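Local coordinates for TRAP-type transporter, periplasmic component (Cupriavidus necator, PDB 4P8B), which binds (S)-2-acetolactate as the periplasmic solute-binding component of a TRAP-type transporter, and probably hands it on for uptake, at residues E32-L37 with V90-V95; F154-N159 with T235-V240; Q231-T236 with G298-H303. All blocks are in the same frame, centred on the assembly; numbering follows the deposited sequence.

Contact 1 of 3, residues E32-L37 with V90-V95; sequences EYKMSL and VIDMAV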
loop_
_atom_site.group_PDB
_atom_site.type_symbol
_atom_site.label_atom_id
_atom_site.label_comp_id
_atom_site.label_asym_id
_atom_site.label_seq_id
_atom_site.Cartn_x
_atom_site.Cartn_y
_atom_site.Cartn_z
ATOM N N GLU A 32 -10.843 -23.750 -9.829
ATOM C CA GLU A 32 -10.761 -22.665 -8.851
ATOM C C GLU A 32 -9.475 -21.928 -9.097
ATOM O O GLU A 32 -8.437 -22.549 -9.322
ATOM C CB GLU A 32 -10.795 -23.233 -7.435
ATOM C CG GLU A 32 -10.817 -22.211 -6.318
ATOM C CD GLU A 32 -11.176 -22.864 -4.994
ATOM O OE1 GLU A 32 -10.278 -23.462 -4.364
ATOM O OE2 GLU A 32 -12.368 -22.818 -4.609
ATOM N N TYR A 33 -9.549 -20.596 -9.087
ATOM C CA TYR A 33 -8.366 -19.762 -9.204
ATOM C C TYR A 33 -8.092 -19.147 -7.852
ATOM O O TYR A 33 -9.010 -18.928 -7.087
ATOM C CB TYR A 33 -8.565 -18.675 -10.260
ATOM C CG TYR A 33 -8.618 -19.243 -11.661
ATOM C CD1 TYR A 33 -9.810 -19.703 -12.200
ATOM C CD2 TYR A 33 -7.467 -19.351 -12.420
ATOM C CE1 TYR A 33 -9.861 -20.247 -13.479
ATOM C CE2 TYR A 33 -7.508 -19.912 -13.704
ATOM C CZ TYR A 33 -8.710 -20.338 -14.212
ATOM O OH TYR A 33 -8.777 -20.904 -15.477
ATOM N N LYS A 34 -6.825 -18.920 -7.578
ATOM C CA LYS A 34 -6.421 -18.452 -6.265
ATOM C C LYS A 34 -6.023 -16.973 -6.314
ATOM O O LYS A 34 -5.115 -16.606 -7.048
ATOM C CB LYS A 34 -5.243 -19.300 -5.783
ATOM C CG LYS A 34 -5.483 -20.778 -5.854
ATOM C CD LYS A 34 -4.307 -21.517 -5.266
ATOM C CE LYS A 34 -4.521 -23.014 -5.349
ATOM N NZ LYS A 34 -3.234 -23.730 -5.170
HETATM N N MSE A 35 -6.672 -16.141 -5.490
HETATM C CA MSE A 35 -6.332 -14.719 -5.385
HETATM C C MSE A 35 -5.650 -14.433 -4.048
HETATM O O MSE A 35 -6.209 -14.666 -2.965
HETATM C CB MSE A 35 -7.569 -13.845 -5.484
HETATM C CG MSE A 35 -7.185 -12.356 -5.510
HETATM SE SE MSE A 35 -8.695 -11.147 -5.241
HETATM C CE MSE A 35 -9.797 -11.694 -6.753
ATOM N N SER A 36 -4.432 -13.922 -4.109
ATOM C CA SER A 36 -3.700 -13.592 -2.905
ATOM C C SER A 36 -4.030 -12.177 -2.429
ATOM O O SER A 36 -4.098 -11.241 -3.248
ATOM C CB SER A 36 -2.198 -13.712 -3.165
ATOM O OG SER A 36 -1.504 -13.489 -1.948
ATOM N N LEU A 37 -4.215 -12.015 -1.110
ATOM C CA LEU A 37 -4.442 -10.714 -0.467
ATOM C C LEU A 37 -3.711 -10.726 0.860
ATOM O O LEU A 37 -3.870 -11.688 1.618
ATOM C CB LEU A 37 -5.923 -10.540 -0.136
ATOM C CG LEU A 37 -6.883 -10.564 -1.316
ATOM C CD1 LEU A 37 -8.321 -10.673 -0.817
ATOM C CD2 LEU A 37 -6.703 -9.361 -2.213
ATOM N N VAL A 90 2.430 -19.844 -8.554
ATOM C CA VAL A 90 1.914 -20.359 -7.295
ATOM C C VAL A 90 0.628 -19.602 -6.943
ATOM O O VAL A 90 -0.333 -20.162 -6.429
ATOM C CB VAL A 90 2.958 -20.197 -6.182
ATOM C CG1 VAL A 90 2.333 -20.397 -4.795
ATOM C CG2 VAL A 90 4.114 -21.155 -6.412
ATOM N N ILE A 91 0.618 -18.308 -7.245
ATOM C CA ILE A 91 -0.571 -17.470 -7.091
ATOM C C ILE A 91 -1.097 -17.114 -8.482
ATOM O O ILE A 91 -0.325 -16.691 -9.347
ATOM C CB ILE A 91 -0.221 -16.167 -6.333
ATOM C CG1 ILE A 91 0.231 -16.498 -4.913
ATOM C CG2 ILE A 91 -1.412 -15.219 -6.290
ATOM C CD1 ILE A 91 0.882 -15.337 -4.206
ATOM N N ASP A 92 -2.402 -17.236 -8.683
ATOM C CA ASP A 92 -2.984 -17.000 -10.010
ATOM C C ASP A 92 -3.240 -15.524 -10.254
ATOM O O ASP A 92 -3.077 -15.031 -11.377
ATOM C CB ASP A 92 -4.308 -17.747 -10.149
ATOM C CG ASP A 92 -4.158 -19.275 -10.067
ATOM O OD1 ASP A 92 -3.147 -19.831 -10.544
ATOM O OD2 ASP A 92 -5.080 -19.887 -9.520
HETATM N N MSE A 93 -3.669 -14.827 -9.206
HETATM C CA MSE A 93 -4.008 -13.416 -9.313
HETATM C C MSE A 93 -3.891 -12.784 -7.934
HETATM O O MSE A 93 -3.811 -13.487 -6.926
HETATM C CB MSE A 93 -5.408 -13.195 -9.899
HETATM C CG MSE A 93 -6.598 -13.782 -9.140
HETATM SE SE MSE A 93 -8.065 -14.407 -10.378
HETATM C CE MSE A 93 -8.605 -12.683 -11.030
ATOM N N ALA A 94 -3.871 -11.464 -7.859
ATOM C CA ALA A 94 -3.706 -10.807 -6.571
ATOM C C ALA A 94 -4.143 -9.367 -6.623
ATOM O O ALA A 94 -4.198 -8.764 -7.701
ATOM C CB ALA A 94 -2.251 -10.882 -6.146
ATOM N N VAL A 95 -4.478 -8.828 -5.463
ATOM C CA VAL A 95 -4.498 -7.388 -5.259
ATOM C C VAL A 95 -3.348 -7.130 -4.298
ATOM O O VAL A 95 -3.377 -7.615 -3.177
ATOM C CB VAL A 95 -5.831 -6.872 -4.695
ATOM C CG1 VAL A 95 -5.780 -5.361 -4.572
ATOM C CG2 VAL A 95 -7.005 -7.306 -5.572
HETATM O O HOH W 1 -0.971 -22.944 -5.465
#
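Asp92 reaches across from the loop ahead of strand 93-97 to grip the backbone of Lys34 on strand 33-36. The two strands are parallel neighbours in the five-stranded mixed sheet of this periplasmic binding protein. Strand 66-69 comes between them in the chain, but in the sheet 33-36 sits between 66-69 and 93-97. The Asp92 side chain can be followed outward. CB lies 3.4 Å from Lys34 O. CG swings to the side of its own backbone N (chi1 -64°), which brings the carboxylate beside residues 33 and 34. OD2 accepts a bond from Lys34 N at 2.8 Å, on its anti side and 21° out of the carboxylate plane. The same oxygen lies 3.3 Å from Tyr33 CA. The carboxylate stands steeply to the Tyr33 ring, with 71° between the planes. OD1 makes a long, weak ion pair with Lys30.

Beyond Asp92 the backbones take over. Lys34 O receives Met93 N, Met93 O receives Ser36 N, and Ser36 O receives Val95 N. Two selenomethionines share one face of the sheet: Met35 CB sits 3.8 Å from Met93 CG, and Trp52 of helix 44-59 touches both side chains. On the other face Ser36 CB rests against CG2 and CD1 of Ile91, while its OG bonds to Glu82. The extended Lys34 chain ends near Val90, where a water donates to Val90 O; its very short approach to Lys34 NZ is doubtful. Further along the strands, Leu37 CD2 meets Val95 CB at 3.6 Å.

Contact 2 of 3, residues F154-N159 with T235-V240; sequences FREVSN and TTWGYV. With X2X ((2S)-2-hydroxy-2-methyl-3-oxobutanoic acid), chain D.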
loop_
_atom_site.group_PDB
_atom_site.type_symbol
_atom_site.label_atom_id
_atom_site.label_comp_id
_atom_site.label_asym_id
_atom_site.label_seq_id
_atom_site.Cartn_x
_atom_site.Cartn_y
_atom_site.Cartn_z
ATOM N N PHE A 154 -2.471 6.797 2.509
ATOM C CA PHE A 154 -1.391 7.535 3.179
ATOM C C PHE A 154 -1.064 6.896 4.513
ATOM O O PHE A 154 -1.969 6.643 5.343
ATOM C CB PHE A 154 -1.735 9.024 3.342
ATOM C CG PHE A 154 -1.510 9.809 2.086
ATOM C CD1 PHE A 154 -0.245 10.227 1.749
ATOM C CD2 PHE A 154 -2.556 10.086 1.236
ATOM C CE1 PHE A 154 -0.018 10.937 0.564
ATOM C CE2 PHE A 154 -2.337 10.780 0.053
ATOM C CZ PHE A 154 -1.067 11.204 -0.272
ATOM N N ARG A 155 0.211 6.613 4.723
ATOM C CA ARG A 155 0.636 5.769 5.833
ATOM C C ARG A 155 1.062 6.639 7.015
ATOM O O ARG A 155 2.114 7.256 6.998
ATOM C CB ARG A 155 1.753 4.824 5.379
ATOM C CG ARG A 155 1.327 3.930 4.221
ATOM C CD ARG A 155 2.420 2.990 3.751
ATOM N NE ARG A 155 2.759 1.942 4.723
ATOM C CZ ARG A 155 2.153 0.775 4.846
ATOM N NH1 ARG A 155 1.105 0.485 4.105
ATOM N NH2 ARG A 155 2.574 -0.099 5.742
ATOM N N GLU A 156 0.195 6.704 8.026
ATOM C CA GLU A 156 0.383 7.584 9.174
ATOM C C GLU A 156 1.114 6.829 10.281
ATOM O O GLU A 156 0.819 5.653 10.537
ATOM C CB GLU A 156 -0.968 8.132 9.643
ATOM C CG GLU A 156 -1.881 8.643 8.518
ATOM C CD GLU A 156 -1.282 9.745 7.662
ATOM O OE1 GLU A 156 -0.124 10.141 7.854
ATOM O OE2 GLU A 156 -2.006 10.216 6.745
ATOM N N VAL A 157 2.066 7.481 10.917
ATOM C CA VAL A 157 2.887 6.851 11.950
ATOM C C VAL A 157 2.212 6.875 13.321
ATOM O O VAL A 157 1.686 7.906 13.757
ATOM C CB VAL A 157 4.314 7.479 11.976
ATOM C CG1 VAL A 157 4.284 8.990 12.319
ATOM C CG2 VAL A 157 5.222 6.746 12.945
ATOM N N SER A 158 2.180 5.721 13.973
ATOM C CA SER A 158 1.625 5.597 15.309
ATOM C C SER A 158 2.660 5.015 16.239
ATOM O O SER A 158 3.598 4.349 15.824
ATOM C CB SER A 158 0.383 4.716 15.327
ATOM O OG SER A 158 0.687 3.338 15.095
ATOM N N ASN A 159 2.463 5.251 17.528
ATOM C CA ASN A 159 3.285 4.620 18.546
ATOM C C ASN A 159 2.604 4.680 19.910
ATOM O O ASN A 159 1.551 5.321 20.043
ATOM C CB ASN A 159 4.686 5.249 18.599
ATOM C CG ASN A 159 4.724 6.571 19.323
ATOM O OD1 ASN A 159 5.174 6.649 20.465
ATOM N ND2 ASN A 159 4.298 7.635 18.648
ATOM N N THR A 235 0.464 10.524 14.116
ATOM C CA THR A 235 0.716 11.777 13.397
ATOM C C THR A 235 0.397 11.586 11.938
ATOM O O THR A 235 0.903 10.674 11.301
ATOM C CB THR A 235 2.153 12.224 13.573
ATOM O OG1 THR A 235 2.346 12.514 14.947
ATOM C CG2 THR A 235 2.459 13.503 12.756
ATOM N N THR A 236 -0.477 12.453 11.428
ATOM C CA THR A 236 -0.952 12.297 10.067
ATOM C C THR A 236 -0.006 12.969 9.067
ATOM O O THR A 236 -0.425 13.820 8.265
ATOM C CB THR A 236 -2.349 12.876 9.926
ATOM O OG1 THR A 236 -2.327 14.248 10.338
ATOM C CG2 THR A 236 -3.362 12.074 10.768
ATOM N N TRP A 237 1.260 12.599 9.117
ATOM C CA TRP A 237 2.295 13.219 8.284
ATOM C C TRP A 237 2.215 12.903 6.797
ATOM O O TRP A 237 2.846 13.597 6.008
ATOM C CB TRP A 237 3.655 12.839 8.815
ATOM C CG TRP A 237 4.038 11.374 8.761
ATOM C CD1 TRP A 237 3.241 10.292 8.467
ATOM C CD2 TRP A 237 5.336 10.848 9.019
ATOM N NE1 TRP A 237 3.977 9.140 8.553
ATOM C CE2 TRP A 237 5.268 9.448 8.875
ATOM C CE3 TRP A 237 6.559 11.434 9.383
ATOM C CZ2 TRP A 237 6.379 8.640 9.040
ATOM C CZ3 TRP A 237 7.651 10.631 9.548
ATOM C CH2 TRP A 237 7.556 9.239 9.386
ATOM N N GLY A 238 1.446 11.905 6.392
ATOM C CA GLY A 238 1.276 11.600 4.982
ATOM C C GLY A 238 2.575 11.324 4.258
ATOM O O GLY A 238 2.682 11.673 3.063
ATOM N N TYR A 239 3.567 10.699 4.883
ATOM C CA TYR A 239 4.907 10.666 4.301
ATOM C C TYR A 239 4.953 9.891 2.984
ATOM O O TYR A 239 5.692 10.278 2.064
ATOM C CB TYR A 239 5.993 10.189 5.272
ATOM C CG TYR A 239 6.124 8.687 5.517
ATOM C CD1 TYR A 239 5.028 7.875 5.867
ATOM C CD2 TYR A 239 7.365 8.103 5.475
ATOM C CE1 TYR A 239 5.200 6.519 6.120
ATOM C CE2 TYR A 239 7.552 6.769 5.753
ATOM C CZ TYR A 239 6.460 5.975 6.073
ATOM O OH TYR A 239 6.687 4.647 6.330
ATOM N N VAL A 240 4.174 8.810 2.875
ATOM C CA VAL A 240 4.039 8.061 1.634
ATOM C C VAL A 240 2.607 7.557 1.558
ATOM O O VAL A 240 1.870 7.600 2.542
ATOM C CB VAL A 240 4.964 6.818 1.602
ATOM C CG1 VAL A 240 6.415 7.197 1.777
ATOM C CG2 VAL A 240 4.539 5.789 2.640
HETATM O OAD X2X D . 2.083 -4.800 6.014
HETATM C CAH X2X D . 1.401 -3.725 5.973
HETATM O OAE X2X D . 1.626 -2.771 6.774
HETATM C CAI X2X D . 0.320 -3.560 4.956
HETATM C CAB X2X D . -0.809 -4.506 5.307
HETATM O OAF X2X D . -0.052 -2.217 4.825
HETATM C CAG X2X D . 0.945 -3.945 3.654
HETATM O OAC X2X D . 0.766 -5.070 3.188
HETATM C CAA X2X D . 1.817 -2.976 2.931
#
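Val157 lies across the Trp237 indole at about a right angle. Its CG1 sits over the five-membered ring, 3.8 Å from the centroid and 18° off the normal, a CH-pi contact. Trp237 CG lies between its own backbone N and carbonyl carbon (chi1 64°), which folds the indole back over the 154-159 segment. The opposite face of the indole carries Tyr239 CB. Trp237 CZ2 in turn lies over the centre of the Tyr239 ring, and Val240 CG2 packs on that ring's other face. Arg155 O is approached by the edges of both rings. Trp237 NE1 donates to it at 3.1 Å, in the carbonyl plane, while Tyr239 CD1 meets it at 3.2 Å.

Glu156 bends at CG and turns its carboxylate toward the backbone of 236-238. OE1 takes Gly238 N at 2.8 Å through its syn lone pair, and lies in the indole plane at the edge near CD1. Thr236 centres an inverse gamma turn spanning 235-237. Its first residue, Thr235 of strand 233-235, forms an antiparallel hydrogen-bonded pair with Val157 in the four-stranded sheet of the solute-binding fold. At the other end Arg155 N bonds to Val240 O, and Val240 CG2 lies 3.7 Å from Arg155 CD.

The Arg155 guanidinium meets the bound acetolactate edge-on. NH1 donates to the hydroxyl OAF at 3.0 Å, and NH2 donates to the carboxylate OAE, also at 3.0 Å. Glu215 holds Arg155 NE in a salt bridge, and Asp242 does so for NH1. Tyr239 OH bonds to the same Glu215 oxygen, OE1.

Contact 3 of 3, residues Q231-T236 with G298-H303; sequences QKFVTT and GVKVTH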
loop_
_atom_site.group_PDB
_atom_site.type_symbol
_atom_site.label_atom_id
_atom_site.label_comp_id
_atom_site.label_asym_id
_atom_site.label_seq_id
_atom_site.Cartn_x
_atom_site.Cartn_y
_atom_site.Cartn_z
ATOM N N GLN A 231 -1.397 1.528 20.134
ATOM C CA GLN A 231 -1.156 2.604 19.184
ATOM C C GLN A 231 -2.064 3.776 19.528
ATOM O O GLN A 231 -3.118 3.970 18.918
ATOM C CB GLN A 231 -1.348 2.109 17.762
ATOM C CG GLN A 231 -0.457 0.921 17.437
ATOM C CD GLN A 231 0.982 1.159 17.810
ATOM O OE1 GLN A 231 1.624 2.041 17.247
ATOM N NE2 GLN A 231 1.500 0.400 18.749
ATOM N N LYS A 232 -1.598 4.588 20.470
ATOM C CA LYS A 232 -2.427 5.640 21.068
ATOM C C LYS A 232 -2.026 7.047 20.670
ATOM O O LYS A 232 -2.708 8.002 21.042
ATOM C CB LYS A 232 -2.473 5.451 22.585
ATOM C CG LYS A 232 -3.247 4.152 22.924
ATOM C CD LYS A 232 -3.148 3.729 24.366
ATOM C CE LYS A 232 -3.802 2.373 24.580
ATOM N NZ LYS A 232 -5.187 2.322 24.019
ATOM N N PHE A 233 -0.926 7.154 19.929
ATOM C CA PHE A 233 -0.470 8.414 19.330
ATOM C C PHE A 233 -0.379 8.175 17.838
ATOM O O PHE A 233 0.153 7.143 17.407
ATOM C CB PHE A 233 0.914 8.767 19.846
ATOM C CG PHE A 233 0.954 9.068 21.313
ATOM C CD1 PHE A 233 0.751 10.351 21.786
ATOM C CD2 PHE A 233 1.188 8.052 22.236
ATOM C CE1 PHE A 233 0.797 10.625 23.142
ATOM C CE2 PHE A 233 1.217 8.319 23.596
ATOM C CZ PHE A 233 1.038 9.619 24.048
ATOM N N VAL A 234 -0.920 9.094 17.041
ATOM C CA VAL A 234 -0.802 9.063 15.593
ATOM C C VAL A 234 -0.443 10.451 15.093
ATOM O O VAL A 234 -0.993 11.429 15.569
ATOM C CB VAL A 234 -2.155 8.677 14.941
ATOM C CG1 VAL A 234 -2.130 8.915 13.430
ATOM C CG2 VAL A 234 -2.516 7.248 15.250
ATOM N N THR A 235 0.464 10.524 14.116
ATOM C CA THR A 235 0.716 11.777 13.397
ATOM C C THR A 235 0.397 11.586 11.938
ATOM O O THR A 235 0.903 10.674 11.301
ATOM C CB THR A 235 2.153 12.224 13.573
ATOM O OG1 THR A 235 2.346 12.514 14.947
ATOM C CG2 THR A 235 2.459 13.503 12.756
ATOM N N THR A 236 -0.477 12.453 11.428
ATOM C CA THR A 236 -0.952 12.297 10.067
ATOM C C THR A 236 -0.006 12.969 9.067
ATOM O O THR A 236 -0.425 13.820 8.265
ATOM C CB THR A 236 -2.349 12.876 9.926
ATOM O OG1 THR A 236 -2.327 14.248 10.338
ATOM C CG2 THR A 236 -3.362 12.074 10.768
ATOM N N GLY A 298 -9.649 6.952 22.140
ATOM C CA GLY A 298 -8.537 7.264 23.019
ATOM C C GLY A 298 -7.222 7.475 22.284
ATOM O O GLY A 298 -6.148 7.351 22.852
ATOM N N VAL A 299 -7.292 7.825 21.008
ATOM C CA VAL A 299 -6.079 8.100 20.238
ATOM C C VAL A 299 -5.790 9.595 20.137
ATOM O O VAL A 299 -6.655 10.374 19.745
ATOM C CB VAL A 299 -6.197 7.510 18.833
ATOM C CG1 VAL A 299 -4.930 7.761 18.024
ATOM C CG2 VAL A 299 -6.466 6.019 18.913
ATOM N N LYS A 300 -4.586 9.997 20.530
ATOM C CA LYS A 300 -4.160 11.382 20.345
ATOM C C LYS A 300 -3.619 11.535 18.932
ATOM O O LYS A 300 -2.567 11.010 18.615
ATOM C CB LYS A 300 -3.079 11.779 21.334
ATOM C CG LYS A 300 -2.698 13.230 21.220
ATOM C CD LYS A 300 -1.662 13.628 22.250
ATOM C CE LYS A 300 -1.278 15.083 22.077
ATOM N NZ LYS A 300 -2.309 15.937 22.708
ATOM N N VAL A 301 -4.354 12.260 18.097
ATOM C CA VAL A 301 -3.990 12.452 16.692
ATOM C C VAL A 301 -3.409 13.844 16.539
ATOM O O VAL A 301 -4.023 14.835 16.913
ATOM C CB VAL A 301 -5.213 12.289 15.766
ATOM C CG1 VAL A 301 -4.809 12.472 14.288
ATOM C CG2 VAL A 301 -5.845 10.937 15.956
ATOM N N THR A 302 -2.205 13.880 15.972
ATOM C CA THR A 302 -1.441 15.101 15.775
ATOM C C THR A 302 -1.389 15.446 14.294
ATOM O O THR A 302 -1.068 14.599 13.468
ATOM C CB THR A 302 -0.013 14.876 16.291
ATOM O OG1 THR A 302 -0.061 14.679 17.713
ATOM C CG2 THR A 302 0.893 16.042 15.954
ATOM N N HIS A 303 -1.717 16.689 13.983
ATOM C CA HIS A 303 -1.605 17.238 12.633
ATOM C C HIS A 303 -0.467 18.252 12.632
ATOM O O HIS A 303 -0.435 19.170 13.446
ATOM C CB HIS A 303 -2.945 17.874 12.238
ATOM C CG HIS A 303 -4.104 16.925 12.351
ATOM N ND1 HIS A 303 -4.423 16.023 11.361
ATOM C CD2 HIS A 303 -4.998 16.716 13.351
ATOM C CE1 HIS A 303 -5.463 15.300 11.739
ATOM N NE2 HIS A 303 -5.841 15.714 12.937
#
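Strands 233-235 and 300-302 run parallel, their axes 4.6 Å apart and inclined by 17°. Strand 300-302 is an outermost strand of the four-stranded mixed sheet, and 233-235 separates it from strand 156-159. Four backbone bonds join the pair: Lys300 N to Lys232 O, Val234 N to Lys300 O, Thr302 N to Val234 O, and Thr236 N to Thr302 O. On the far edge of 233-235, Lys232 and Phe233 both face Asn159 in a classic beta bulge.

The side chains sort to the two faces. Phe233, Lys300, Thr235 and Thr302 share one. The Lys300 chain runs obliquely past the Phe233 ring, with its CD 4.0 Å from Phe233 CE1. Lys300 CG points opposite its backbone N (chi1 -176°), and the straight chain beyond it carries CD to the ring. Further along, Thr235 OG1 lies 3.6 Å from Thr302 CB. The two hydroxyls bond to other partners, Thr235 OG1 to Ile164 O and Thr302 OG1 to Glu163.

Val234 and Val301 occupy the opposite face. Val234 CG2 meets Val299 CG1 at 3.7 Å, their side chains crossing at a slant. Phe221 touches both of these valines, and Trp291 of helix 289-295 packs on Val234 and Val301. The buried Gln231 O has no polar partner, and Val299 CG2 is near it at 3.9 Å. At the C-terminal end Thr236 CG2 lies 3.8 Å from Val301 CG1, the two side chains roughly perpendicular. Thr236 OG1 sits 2.9 Å from His303 ND1.

Overall arrangement
Contacts 2 and 3 form one continuous region. They share Thr235 and Thr236, and their centres are 9 Å apart. Ser158 OG meets Gln231 OE1 at 2.7 Å, and Asn159 N meets Phe233 O at 3.0 Å, both probable hydrogen bonds between the two contacts. Contact 1 belongs to the five-stranded sheet on the opposite side of the chain's centre, with its centre 29 Å from that of contact 2 and 35 Å from that of contact 3. The acetolactate is held directly by Arg155 of contact 2. The side chain of Leu37 in contact 1 is about 9 Å from the bound X2X, that of Gln231 in contact 3 about 11 Å.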